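Local coordinates for protein aldose-aldose oxidoreductase (Caulobacter crescentus, PDB 5A04) that catalyses the coupled oxidation of one aldose and reduction of another, probably by way of the NADPH that it binds together with glucose, at residues 148-153 / 274-279; 140-145 / 259-264; 198-203 / 233-238; 74-79 / 299-304. All blocks are in the same frame, centred on the assembly; numbering follows the deposited sequence.

Contact 1. Residues 148-153 / 274-279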
loop_
_atom_site.group_PDB
_atom_site.type_symbol
_atom_site.label_atom_id
_atom_site.label_comp_id
_atom_site.label_asym_id
_atom_site.label_seq_id
_atom_site.Cartn_x
_atom_site.Cartn_y
_atom_site.Cartn_z
ATOM N N ASP A 148 -7.623 -6.809 -20.742
ATOM C CA ASP A 148 -8.840 -6.495 -21.483
ATOM C C ASP A 148 -9.163 -5.004 -21.456
ATOM O O ASP A 148 -10.058 -4.552 -22.167
ATOM C CB ASP A 148 -10.042 -7.260 -20.926
ATOM C CG ASP A 148 -10.029 -8.729 -21.290
ATOM O OD1 ASP A 148 -9.172 -9.144 -22.093
ATOM O OD2 ASP A 148 -10.891 -9.466 -20.762
ATOM N N GLY A 149 -8.452 -4.247 -20.627
ATOM C CA GLY A 149 -8.695 -2.820 -20.514
ATOM C C GLY A 149 -9.834 -2.423 -19.586
ATOM O O GLY A 149 -10.289 -1.285 -19.624
ATOM N N ALA A 150 -10.291 -3.350 -18.749
ATOM C CA ALA A 150 -11.410 -3.080 -17.848
ATOM C C ALA A 150 -11.107 -1.969 -16.839
ATOM O O ALA A 150 -12.032 -1.348 -16.316
ATOM C CB ALA A 150 -11.811 -4.346 -17.110
ATOM N N LEU A 151 -9.824 -1.740 -16.553
ATOM C CA LEU A 151 -9.434 -0.726 -15.575
ATOM C C LEU A 151 -8.969 0.545 -16.255
ATOM O O LEU A 151 -8.765 1.569 -15.600
ATOM C CB LEU A 151 -8.301 -1.222 -14.664
ATOM C CG LEU A 151 -8.396 -2.575 -13.964
ATOM C CD1 LEU A 151 -7.197 -2.749 -13.008
ATOM C CD2 LEU A 151 -9.693 -2.680 -13.204
ATOM N N GLY A 152 -8.789 0.464 -17.565
ATOM C CA GLY A 152 -8.037 1.469 -18.288
ATOM C C GLY A 152 -6.561 1.215 -18.026
ATOM O O GLY A 152 -6.203 0.157 -17.519
ATOM N N PRO A 153 -5.699 2.178 -18.378
ATOM C CA PRO A 153 -4.258 2.006 -18.136
ATOM C C PRO A 153 -3.984 1.774 -16.656
ATOM O O PRO A 153 -4.588 2.458 -15.831
ATOM C CB PRO A 153 -3.655 3.346 -18.593
ATOM C CG PRO A 153 -4.670 3.938 -19.503
ATOM C CD PRO A 153 -6.009 3.471 -19.007
ATOM N N ALA A 274 -14.094 -6.304 -6.890
ATOM C CA ALA A 274 -13.768 -5.369 -7.965
ATOM C C ALA A 274 -14.754 -4.218 -8.011
ATOM O O ALA A 274 -15.909 -4.347 -7.604
ATOM C CB ALA A 274 -13.732 -6.080 -9.302
ATOM N N GLN A 275 -14.282 -3.091 -8.521
ATOM C CA GLN A 275 -15.112 -1.907 -8.679
ATOM C C GLN A 275 -14.930 -1.460 -10.128
ATOM O O GLN A 275 -13.873 -0.934 -10.483
ATOM C CB GLN A 275 -14.693 -0.833 -7.667
ATOM C CG GLN A 275 -15.622 0.366 -7.550
ATOM C CD GLN A 275 -15.233 1.477 -8.485
ATOM O OE1 GLN A 275 -14.166 2.085 -8.344
ATOM N NE2 GLN A 275 -16.083 1.739 -9.468
ATOM N N LEU A 276 -15.932 -1.704 -10.978
ATOM C CA LEU A 276 -15.745 -1.554 -12.424
ATOM C C LEU A 276 -16.854 -0.781 -13.140
ATOM O O LEU A 276 -17.353 -1.222 -14.179
ATOM C CB LEU A 276 -15.618 -2.927 -13.081
ATOM C CG LEU A 276 -14.436 -3.795 -12.644
ATOM C CD1 LEU A 276 -14.568 -5.204 -13.193
ATOM C CD2 LEU A 276 -13.170 -3.155 -13.142
ATOM N N GLY A 277 -17.232 0.369 -12.600
ATOM C CA GLY A 277 -18.237 1.198 -13.237
ATOM C C GLY A 277 -19.521 1.161 -12.443
ATOM O O GLY A 277 -20.445 1.944 -12.676
ATOM N N GLY A 278 -19.577 0.233 -11.498
ATOM C CA GLY A 278 -20.698 0.118 -10.589
ATOM C C GLY A 278 -20.131 0.155 -9.189
ATOM O O GLY A 278 -19.067 0.734 -8.983
ATOM N N PRO A 279 -20.816 -0.486 -8.224
ATOM C CA PRO A 279 -20.322 -0.553 -6.843
ATOM C C PRO A 279 -19.209 -1.589 -6.712
ATOM O O PRO A 279 -19.020 -2.378 -7.644
ATOM C CB PRO A 279 -21.564 -0.986 -6.055
ATOM C CG PRO A 279 -22.274 -1.870 -7.003
ATOM C CD PRO A 279 -22.090 -1.215 -8.374
#
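The turn that ends helix 137-147, a Schellman motif closed by Gly-149, presents Ala-150 and Leu-151 to Leu-276, just past the end of strand 272-275. Gly-149 has a positive phi (83°), at which a side chain would jam against the preceding carbonyl, and its O accepts the backbone N of Gly-152 at 3.1 Å. The touch itself is small and mostly apolar. Leu-151 CD2 meets Leu-276 CD2 at 3.5 Å, one methyl of each leucine, with the two side chains set at a slant. The same Leu-276 CD2 also rests near the backbone, 3.8 Å from Ala-150 O, and lies 4.4 Å from Ala-150 CB. In Leu-276, chi1 of -62° puts CG beside the backbone N, which carries the branch across to the turn. The turn that carries Leu-276 is closed by Gln-275 NE2, which donates to Gly-278 O at 3.2 Å in the plane of that carbonyl. Around this junction, Ala-150 leans on Leu-145 and Leu-151 on Val-146 of helix 137-147, Leu-276 also touches Arg-283, and Gln-275 is paired through its backbone with Trp-258 in the adjacent strand 257-261.

Contact 2. Residues 140-145 / 259-264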
loop_
_atom_site.group_PDB
_atom_site.type_symbol
_atom_site.label_atom_id
_atom_site.label_comp_id
_atom_site.label_asym_id
_atom_site.label_seq_id
_atom_site.Cartn_x
_atom_site.Cartn_y
_atom_site.Cartn_z
ATOM N N ILE A 140 -5.268 -15.209 -12.367
ATOM C CA ILE A 140 -5.492 -15.243 -13.804
ATOM C C ILE A 140 -6.612 -14.274 -14.202
ATOM O O ILE A 140 -6.476 -13.526 -15.170
ATOM C CB ILE A 140 -5.812 -16.672 -14.261
ATOM C CG1 ILE A 140 -4.549 -17.535 -14.137
ATOM C CG2 ILE A 140 -6.309 -16.686 -15.694
ATOM C CD1 ILE A 140 -4.794 -19.005 -14.358
ATOM N N GLU A 141 -7.687 -14.255 -13.418
ATOM C CA GLU A 141 -8.804 -13.335 -13.657
ATOM C C GLU A 141 -8.378 -11.857 -13.569
ATOM O O GLU A 141 -8.767 -11.050 -14.414
ATOM C CB GLU A 141 -9.935 -13.614 -12.665
ATOM C CG GLU A 141 -11.224 -12.840 -12.956
ATOM C CD GLU A 141 -12.138 -13.526 -13.972
ATOM O OE1 GLU A 141 -11.894 -14.693 -14.343
ATOM O OE2 GLU A 141 -13.120 -12.884 -14.403
ATOM N N ALA A 142 -7.576 -11.517 -12.562
ATOM C CA ALA A 142 -7.072 -10.143 -12.413
ATOM C C ALA A 142 -6.216 -9.729 -13.607
ATOM O O ALA A 142 -6.387 -8.648 -14.173
ATOM C CB ALA A 142 -6.258 -10.003 -11.119
ATOM N N ILE A 143 -5.272 -10.586 -13.973
ATOM C CA ILE A 143 -4.421 -10.313 -15.121
ATOM C C ILE A 143 -5.273 -10.079 -16.368
ATOM O O ILE A 143 -5.045 -9.114 -17.102
ATOM C CB ILE A 143 -3.420 -11.466 -15.381
ATOM C CG1 ILE A 143 -2.405 -11.571 -14.233
ATOM C CG2 ILE A 143 -2.687 -11.255 -16.699
ATOM C CD1 ILE A 143 -1.582 -12.870 -14.262
ATOM N N LYS A 144 -6.272 -10.935 -16.588
ATOM C CA LYS A 144 -7.126 -10.803 -17.774
ATOM C C LYS A 144 -7.927 -9.500 -17.775
ATOM O O LYS A 144 -8.063 -8.854 -18.817
ATOM C CB LYS A 144 -8.091 -11.987 -17.895
ATOM C CG LYS A 144 -8.833 -12.011 -19.237
ATOM C CD LYS A 144 -7.943 -12.558 -20.358
ATOM C CE LYS A 144 -8.440 -12.177 -21.755
ATOM N NZ LYS A 144 -9.895 -12.434 -21.955
ATOM N N LEU A 145 -8.457 -9.122 -16.615
ATOM C CA LEU A 145 -9.175 -7.855 -16.490
ATOM C C LEU A 145 -8.293 -6.688 -16.915
ATOM O O LEU A 145 -8.729 -5.807 -17.655
ATOM C CB LEU A 145 -9.667 -7.650 -15.055
ATOM C CG LEU A 145 -10.954 -8.403 -14.693
ATOM C CD1 LEU A 145 -11.209 -8.363 -13.199
ATOM C CD2 LEU A 145 -12.141 -7.798 -15.453
ATOM N N VAL A 259 -9.345 -3.764 -9.146
ATOM C CA VAL A 259 -9.630 -5.120 -8.699
ATOM C C VAL A 259 -8.598 -5.511 -7.648
ATOM O O VAL A 259 -7.420 -5.148 -7.743
ATOM C CB VAL A 259 -9.644 -6.142 -9.884
ATOM C CG1 VAL A 259 -8.386 -6.076 -10.698
ATOM C CG2 VAL A 259 -9.878 -7.559 -9.379
ATOM N N GLU A 260 -9.047 -6.220 -6.624
ATOM C CA GLU A 260 -8.133 -6.647 -5.575
ATOM C C GLU A 260 -8.391 -8.093 -5.199
ATOM O O GLU A 260 -9.495 -8.608 -5.405
ATOM C CB GLU A 260 -8.276 -5.759 -4.339
ATOM C CG GLU A 260 -9.602 -5.941 -3.587
ATOM C CD GLU A 260 -9.747 -4.979 -2.411
ATOM O OE1 GLU A 260 -8.864 -4.103 -2.217
ATOM O OE2 GLU A 260 -10.757 -5.097 -1.682
ATOM N N ILE A 261 -7.366 -8.736 -4.653
ATOM C CA ILE A 261 -7.479 -10.087 -4.112
ATOM C C ILE A 261 -6.854 -10.075 -2.733
ATOM O O ILE A 261 -5.747 -9.551 -2.551
ATOM C CB ILE A 261 -6.771 -11.154 -4.991
ATOM C CG1 ILE A 261 -6.950 -10.850 -6.475
ATOM C CG2 ILE A 261 -7.290 -12.568 -4.658
ATOM C CD1 ILE A 261 -6.227 -11.848 -7.389
ATOM N N ASP A 262 -7.566 -10.633 -1.758
ATOM C CA ASP A 262 -7.082 -10.694 -0.379
ATOM C C ASP A 262 -7.779 -11.850 0.346
ATOM O O ASP A 262 -8.968 -11.758 0.639
ATOM C CB ASP A 262 -7.347 -9.360 0.326
ATOM C CG ASP A 262 -6.764 -9.293 1.726
ATOM O OD1 ASP A 262 -6.108 -10.257 2.186
ATOM O OD2 ASP A 262 -6.965 -8.243 2.374
ATOM N N PRO A 263 -7.051 -12.944 0.624
ATOM C CA PRO A 263 -5.631 -13.178 0.316
ATOM C C PRO A 263 -5.397 -13.379 -1.183
ATOM O O PRO A 263 -6.277 -13.869 -1.878
ATOM C CB PRO A 263 -5.320 -14.467 1.083
ATOM C CG PRO A 263 -6.631 -15.212 1.064
ATOM C CD PRO A 263 -7.679 -14.130 1.243
ATOM N N ALA A 264 -4.223 -13.006 -1.672
ATOM C CA ALA A 264 -3.953 -13.042 -3.107
ATOM C C ALA A 264 -3.147 -14.270 -3.555
ATOM O O ALA A 264 -3.441 -14.870 -4.589
ATOM C CB ALA A 264 -3.214 -11.758 -3.531
#
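Ala-142 and Leu-145, one helical turn apart on helix 137-147, face Val-259 and Ile-261, alternate residues on the same face of strand 257-261. The short helix and strand segments run nearly antiparallel, at 164°, with their axes 9.3 Å apart at closest approach. The small side chain of Ala-142 makes a shallow place in the helix surface, and two larger residues of the strand close on it: Ile-261 brings its CD1 to 4.2 Å from Ala-142 CB, while Val-259 CG1 stands 4.5 Å from that same CB. Both methyls of Val-259 face the groove between Ala-142 and Leu-145, chi1 of 53° placing CG1 between the backbone N and the carbonyl carbon; the closest touch is that of CG2 with Leu-145 CD1, at 4.1 Å. Leu-145 comes in as the bump on this side, its side chain slanting across that of Val-259. All four residues are buried, and every touch is methyl against methyl. Met-272 of strand 272-275 packs on Ala-142, Val-259 and Ile-261, Tyr-250 of strand 247-254 on Ala-142 and Ile-261, and Leu-197 of helix 182-198 on Ala-142. Glu-260 points away from the helix and forms salt bridges with Arg-251 and Arg-273, while Asp-262 pairs with Arg-251 and Arg-273 of the second subunit. A mixed sheet with helices laid on one face is typical of the C-terminal alpha/beta domain of this oxidoreductase family.

Contact 3. Residues 198-203 / 233-238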
loop_
_atom_site.group_PDB
_atom_site.type_symbol
_atom_site.label_atom_id
_atom_site.label_comp_id
_atom_site.label_asym_id
_atom_site.label_seq_id
_atom_site.Cartn_x
_atom_site.Cartn_y
_atom_site.Cartn_z
ATOM N N THR A 198 1.093 -5.406 -14.264
ATOM C CA THR A 198 1.364 -4.348 -15.240
ATOM C C THR A 198 1.745 -4.945 -16.583
ATOM O O THR A 198 1.522 -4.331 -17.633
ATOM C CB THR A 198 2.513 -3.406 -14.797
ATOM O OG1 THR A 198 3.698 -4.182 -14.599
ATOM C CG2 THR A 198 2.162 -2.682 -13.511
ATOM N N GLY A 199 2.345 -6.134 -16.542
ATOM C CA GLY A 199 2.960 -6.724 -17.720
ATOM C C GLY A 199 4.196 -5.948 -18.142
ATOM O O GLY A 199 4.627 -6.021 -19.295
ATOM N N GLU A 200 4.772 -5.211 -17.200
ATOM C CA GLU A 200 5.937 -4.372 -17.480
ATOM C C GLU A 200 7.118 -4.677 -16.574
ATOM O O GLU A 200 6.980 -5.397 -15.591
ATOM C CB GLU A 200 5.568 -2.906 -17.326
ATOM C CG GLU A 200 4.469 -2.416 -18.259
ATOM C CD GLU A 200 4.241 -0.930 -18.086
ATOM O OE1 GLU A 200 5.084 -0.138 -18.569
ATOM O OE2 GLU A 200 3.235 -0.556 -17.449
ATOM N N GLU A 201 8.278 -4.103 -16.903
ATOM C CA GLU A 201 9.452 -4.180 -16.035
ATOM C C GLU A 201 9.788 -2.791 -15.513
ATOM O O GLU A 201 9.732 -1.822 -16.266
ATOM C CB GLU A 201 10.652 -4.766 -16.794
ATOM C CG GLU A 201 10.353 -6.100 -17.452
ATOM C CD GLU A 201 10.090 -7.199 -16.440
ATOM O OE1 GLU A 201 10.633 -7.108 -15.316
ATOM O OE2 GLU A 201 9.368 -8.159 -16.775
ATOM N N PRO A 202 10.153 -2.689 -14.226
ATOM C CA PRO A 202 10.325 -1.355 -13.633
ATOM C C PRO A 202 11.552 -0.623 -14.163
ATOM O O PRO A 202 12.528 -1.262 -14.569
ATOM C CB PRO A 202 10.463 -1.640 -12.134
ATOM C CG PRO A 202 10.863 -3.077 -12.041
ATOM C CD PRO A 202 10.326 -3.778 -13.248
ATOM N N VAL A 203 11.484 0.703 -14.177
ATOM C CA VAL A 203 12.634 1.498 -14.608
ATOM C C VAL A 203 13.212 2.309 -13.459
ATOM O O VAL A 203 14.265 2.932 -13.603
ATOM C CB VAL A 203 12.276 2.446 -15.766
ATOM C CG1 VAL A 203 12.048 1.644 -17.045
ATOM C CG2 VAL A 203 11.069 3.303 -15.414
ATOM N N SER A 233 5.192 2.835 -18.686
ATOM C CA SER A 233 3.882 3.369 -19.031
ATOM C C SER A 233 3.445 4.492 -18.101
ATOM O O SER A 233 2.460 5.191 -18.371
ATOM C CB SER A 233 2.829 2.263 -18.978
ATOM O OG SER A 233 2.607 1.904 -17.625
ATOM N N GLY A 234 4.153 4.630 -16.985
ATOM C CA GLY A 234 3.760 5.560 -15.946
ATOM C C GLY A 234 3.067 4.870 -14.782
ATOM O O GLY A 234 2.815 5.495 -13.756
ATOM N N ALA A 235 2.752 3.583 -14.934
ATOM C CA ALA A 235 2.218 2.800 -13.814
ATOM C C ALA A 235 3.179 2.831 -12.617
ATOM O O ALA A 235 4.398 2.863 -12.782
ATOM C CB ALA A 235 1.955 1.347 -14.244
ATOM N N THR A 236 2.612 2.806 -11.415
ATOM C CA THR A 236 3.392 2.828 -10.180
ATOM C C THR A 236 3.019 1.646 -9.293
ATOM O O THR A 236 1.907 1.122 -9.385
ATOM C CB THR A 236 3.159 4.136 -9.384
ATOM O OG1 THR A 236 1.786 4.194 -8.966
ATOM C CG2 THR A 236 3.463 5.355 -10.255
ATOM N N ALA A 237 3.934 1.222 -8.428
ATOM C CA ALA A 237 3.580 0.227 -7.418
ATOM C C ALA A 237 4.176 0.596 -6.066
ATOM O O ALA A 237 5.317 1.062 -5.976
ATOM C CB ALA A 237 4.030 -1.183 -7.836
ATOM N N ASN A 238 3.367 0.421 -5.025
ATOM C CA ASN A 238 3.797 0.509 -3.626
ATOM C C ASN A 238 3.736 -0.887 -3.050
ATOM O O ASN A 238 2.648 -1.481 -3.029
ATOM C CB ASN A 238 2.866 1.391 -2.786
ATOM C CG ASN A 238 3.308 2.833 -2.689
ATOM O OD1 ASN A 238 4.315 3.248 -3.271
ATOM N ND2 ASN A 238 2.525 3.619 -1.951
#
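Glu-200 grips Ser-233 with both carboxylate oxygens. Its OE2 accepts a hydrogen bond from Ser-233 OG at a short 2.5 Å, and OE1 accepts the backbone N of Ser-233 at 3.0 Å; each oxygen offers its syn lone pair, so a single residue is held at two points. The Ser-233 hydroxyl is itself an acceptor, taking the backbone N of Ala-235 at 3.2 Å and 163° in an ST turn. This is possible because chi1 of 71° tucks OG between the backbone N and the carbonyl carbon. A second ST turn leads into Glu-200, whose backbone N is bound by Thr-198 OG1 at 3.0 Å; that hydroxyl has its main partner in Ala-194 O. Without the carboxylate, as with an alanine here, the Ser-233 amide and hydroxyl would probably lose their shared acceptor and the turn could shift. Outward, packing takes over: Ala-235 CB lies 4.1 Å from Thr-198 CG2, and Phe-231 and Pro-232 touch Glu-200. Gly-234 O bonds Ser-210 OG of the second subunit. The contact ties the end of helix 182-198 to the turn of a beta hairpin, formed by strands 224-230 and 236-242 of the C-terminal domain's mixed sheet.

Contact 4. Residues 74-79 / 299-304; sequences VDIVYV and HLSECI
Ile-76 on strand 76-79 of the Rossmann sheet is the residue on which three side chains of helix 292-306 converge. The short segments run at 150° to one another, with axes 11.0 Å apart, and this gap is bridged by long apolar side chains. Leu-300 meets the isoleucine tip to tip, its CD2 at 3.7 Å from Ile-76 CG2. From the next helical turn, Ile-304 lies across it, with CD1 at 3.7 Å from Ile-76 CG1 and equally near Ile-76 CD1. From another side, Ser-301 OG approaches Ile-76 CD1 to 3.7 Å, although its polar partner is Ser-32 OG. Chi1 of -60° sets CG1 beside the backbone N, which directs that arm to Ile-304 and Ser-301 while its CD1 also brushes Leu-300. Tyr-9 and Met-101, from the strands flanking 76-79, also back Leu-300, while His-99 touches both isoleucines. Toward the start of the strand the fit slackens: Asp-75, partly exposed, keeps its side chain 5.4 Å from the helix and turns OD2 to Gly-8 N. Ile-304 is likewise partly exposed, unlike the buried Leu-300 and Ser-301. Cutting Ile-76 back to an alanine is likely to open a gap beneath Leu-300 and Ile-304, leaving both with little to bear on from this strand. The surface is almost wholly apolar, the Ser-301 hydroxyl resting against a methyl, so at Ile-76 the hold is by shape and burial; hydrogen bonds from Tyr-78 to Gln-296 and from Ser-301 to Ser-32 supply directed links beside it.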
loop_
_atom_site.group_PDB
_atom_site.type_symbol
_atom_site.label_atom_id
_atom_site.label_comp_id
_atom_site.label_asym_id
_atom_site.label_seq_id
_atom_site.Cartn_x
_atom_site.Cartn_y
_atom_site.Cartn_z
ATOM N N VAL A 74 12.882 -40.530 -14.768
ATOM C CA VAL A 74 12.936 -39.149 -14.291
ATOM C C VAL A 74 13.178 -38.199 -15.455
ATOM O O VAL A 74 14.217 -38.264 -16.122
ATOM C CB VAL A 74 14.021 -38.957 -13.225
ATOM C CG1 VAL A 74 14.123 -37.470 -12.822
ATOM C CG2 VAL A 74 13.727 -39.838 -12.016
ATOM N N ASP A 75 12.199 -37.335 -15.711
ATOM C CA ASP A 75 12.324 -36.307 -16.737
ATOM C C ASP A 75 12.670 -34.941 -16.150
ATOM O O ASP A 75 13.363 -34.144 -16.776
ATOM C CB ASP A 75 11.028 -36.198 -17.534
ATOM C CG ASP A 75 10.681 -37.488 -18.237
ATOM O OD1 ASP A 75 11.330 -37.787 -19.266
ATOM O OD2 ASP A 75 9.778 -38.202 -17.754
ATOM N N ILE A 76 12.168 -34.687 -14.948
ATOM C CA ILE A 76 12.233 -33.366 -14.317
ATOM C C ILE A 76 12.712 -33.498 -12.888
ATOM O O ILE A 76 12.286 -34.403 -12.178
ATOM C CB ILE A 76 10.842 -32.664 -14.296
ATOM C CG1 ILE A 76 10.308 -32.465 -15.714
ATOM C CG2 ILE A 76 10.922 -31.338 -13.545
ATOM C CD1 ILE A 76 8.777 -32.295 -15.773
ATOM N N VAL A 77 13.595 -32.599 -12.463
ATOM C CA VAL A 77 13.945 -32.478 -11.054
ATOM C C VAL A 77 13.337 -31.182 -10.509
ATOM O O VAL A 77 13.514 -30.108 -11.102
ATOM C CB VAL A 77 15.470 -32.460 -10.836
ATOM C CG1 VAL A 77 15.795 -32.232 -9.365
ATOM C CG2 VAL A 77 16.113 -33.755 -11.353
ATOM N N TYR A 78 12.625 -31.289 -9.394
ATOM C CA TYR A 78 12.008 -30.131 -8.759
ATOM C C TYR A 78 12.822 -29.834 -7.506
ATOM O O TYR A 78 12.807 -30.598 -6.544
ATOM C CB TYR A 78 10.530 -30.427 -8.449
ATOM C CG TYR A 78 9.654 -29.258 -8.020
ATOM C CD1 TYR A 78 10.198 -28.025 -7.667
ATOM C CD2 TYR A 78 8.266 -29.406 -7.960
ATOM C CE1 TYR A 78 9.385 -26.977 -7.259
ATOM C CE2 TYR A 78 7.442 -28.365 -7.554
ATOM C CZ TYR A 78 8.007 -27.153 -7.208
ATOM O OH TYR A 78 7.193 -26.120 -6.809
ATOM N N VAL A 79 13.569 -28.735 -7.552
ATOM C CA VAL A 79 14.435 -28.330 -6.456
ATOM C C VAL A 79 13.689 -27.473 -5.433
ATOM O O VAL A 79 13.246 -26.363 -5.750
ATOM C CB VAL A 79 15.646 -27.547 -6.995
ATOM C CG1 VAL A 79 16.525 -27.073 -5.835
ATOM C CG2 VAL A 79 16.439 -28.418 -7.981
ATOM N N HIS A 299 2.208 -27.696 -16.212
ATOM C CA HIS A 299 2.663 -26.717 -17.195
ATOM C C HIS A 299 4.046 -27.080 -17.730
ATOM O O HIS A 299 4.268 -27.052 -18.936
ATOM C CB HIS A 299 2.700 -25.299 -16.610
ATOM C CG HIS A 299 3.071 -24.248 -17.613
ATOM N ND1 HIS A 299 2.260 -23.918 -18.678
ATOM C CD2 HIS A 299 4.164 -23.451 -17.710
ATOM C CE1 HIS A 299 2.835 -22.959 -19.385
ATOM N NE2 HIS A 299 3.993 -22.662 -18.823
ATOM N N LEU A 300 4.973 -27.417 -16.836
ATOM C CA LEU A 300 6.326 -27.739 -17.279
ATOM C C LEU A 300 6.292 -28.991 -18.147
ATOM O O LEU A 300 6.886 -29.029 -19.223
ATOM C CB LEU A 300 7.272 -27.930 -16.090
ATOM C CG LEU A 300 8.715 -28.302 -16.460
ATOM C CD1 LEU A 300 9.278 -27.334 -17.496
ATOM C CD2 LEU A 300 9.582 -28.323 -15.203
ATOM N N SER A 301 5.566 -30.002 -17.684
ATOM C CA SER A 301 5.425 -31.246 -18.438
ATOM C C SER A 301 4.868 -31.003 -19.839
ATOM O O SER A 301 5.387 -31.533 -20.834
ATOM C CB SER A 301 4.521 -32.221 -17.681
ATOM O OG SER A 301 5.111 -32.580 -16.449
ATOM N N GLU A 302 3.818 -30.195 -19.920
ATOM C CA GLU A 302 3.205 -29.894 -21.213
ATOM C C GLU A 302 4.165 -29.107 -22.106
ATOM O O GLU A 302 4.210 -29.343 -23.312
ATOM C CB GLU A 302 1.894 -29.127 -21.028
ATOM C CG GLU A 302 0.810 -29.948 -20.327
ATOM C CD GLU A 302 -0.359 -29.094 -19.832
ATOM O OE1 GLU A 302 -0.472 -27.916 -20.237
ATOM O OE2 GLU A 302 -1.162 -29.608 -19.028
ATOM N N CYS A 303 4.938 -28.190 -21.523
ATOM C CA CYS A 303 5.947 -27.470 -22.304
ATOM C C CYS A 303 6.962 -28.433 -22.915
ATOM O O CYS A 303 7.336 -28.292 -24.086
ATOM C CB CYS A 303 6.678 -26.429 -21.452
ATOM S SG CYS A 303 5.687 -24.958 -21.128
ATOM N N ILE A 304 7.411 -29.401 -22.123
ATOM C CA ILE A 304 8.356 -30.401 -22.616
ATOM C C ILE A 304 7.717 -31.252 -23.720
ATOM O O ILE A 304 8.326 -31.470 -24.770
ATOM C CB ILE A 304 8.866 -31.299 -21.467
ATOM C CG1 ILE A 304 9.648 -30.451 -20.458
ATOM C CG2 ILE A 304 9.736 -32.431 -22.014
ATOM C CD1 ILE A 304 9.847 -31.126 -19.101
#

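Overall arrangement
Contacts 1, 2 and 3 all belong to the C-terminal domain and reach its mixed sheet, whereas contact 4 joins the Rossmann domain to a C-terminal helix; its long chain loop encloses the other three. Contacts 1 and 2, with centres 12 Å apart, touch directly: Leu-276 CD1 packs on Leu-145 CD2 at 4.2 Å, and Ala-150 N probably bonds Leu-145 O at 3.1 Å. Contact 3 lies about 17 Å from contact 2, centre to centre, and both border the second subunit. Contact 4 is remote, its centre 37 Å from that of contact 1; its Leu-300 side chain is about 14 Å from NADPH. In contact 2 the side chain of Ile-261 is about 12 Å from the bound glucose.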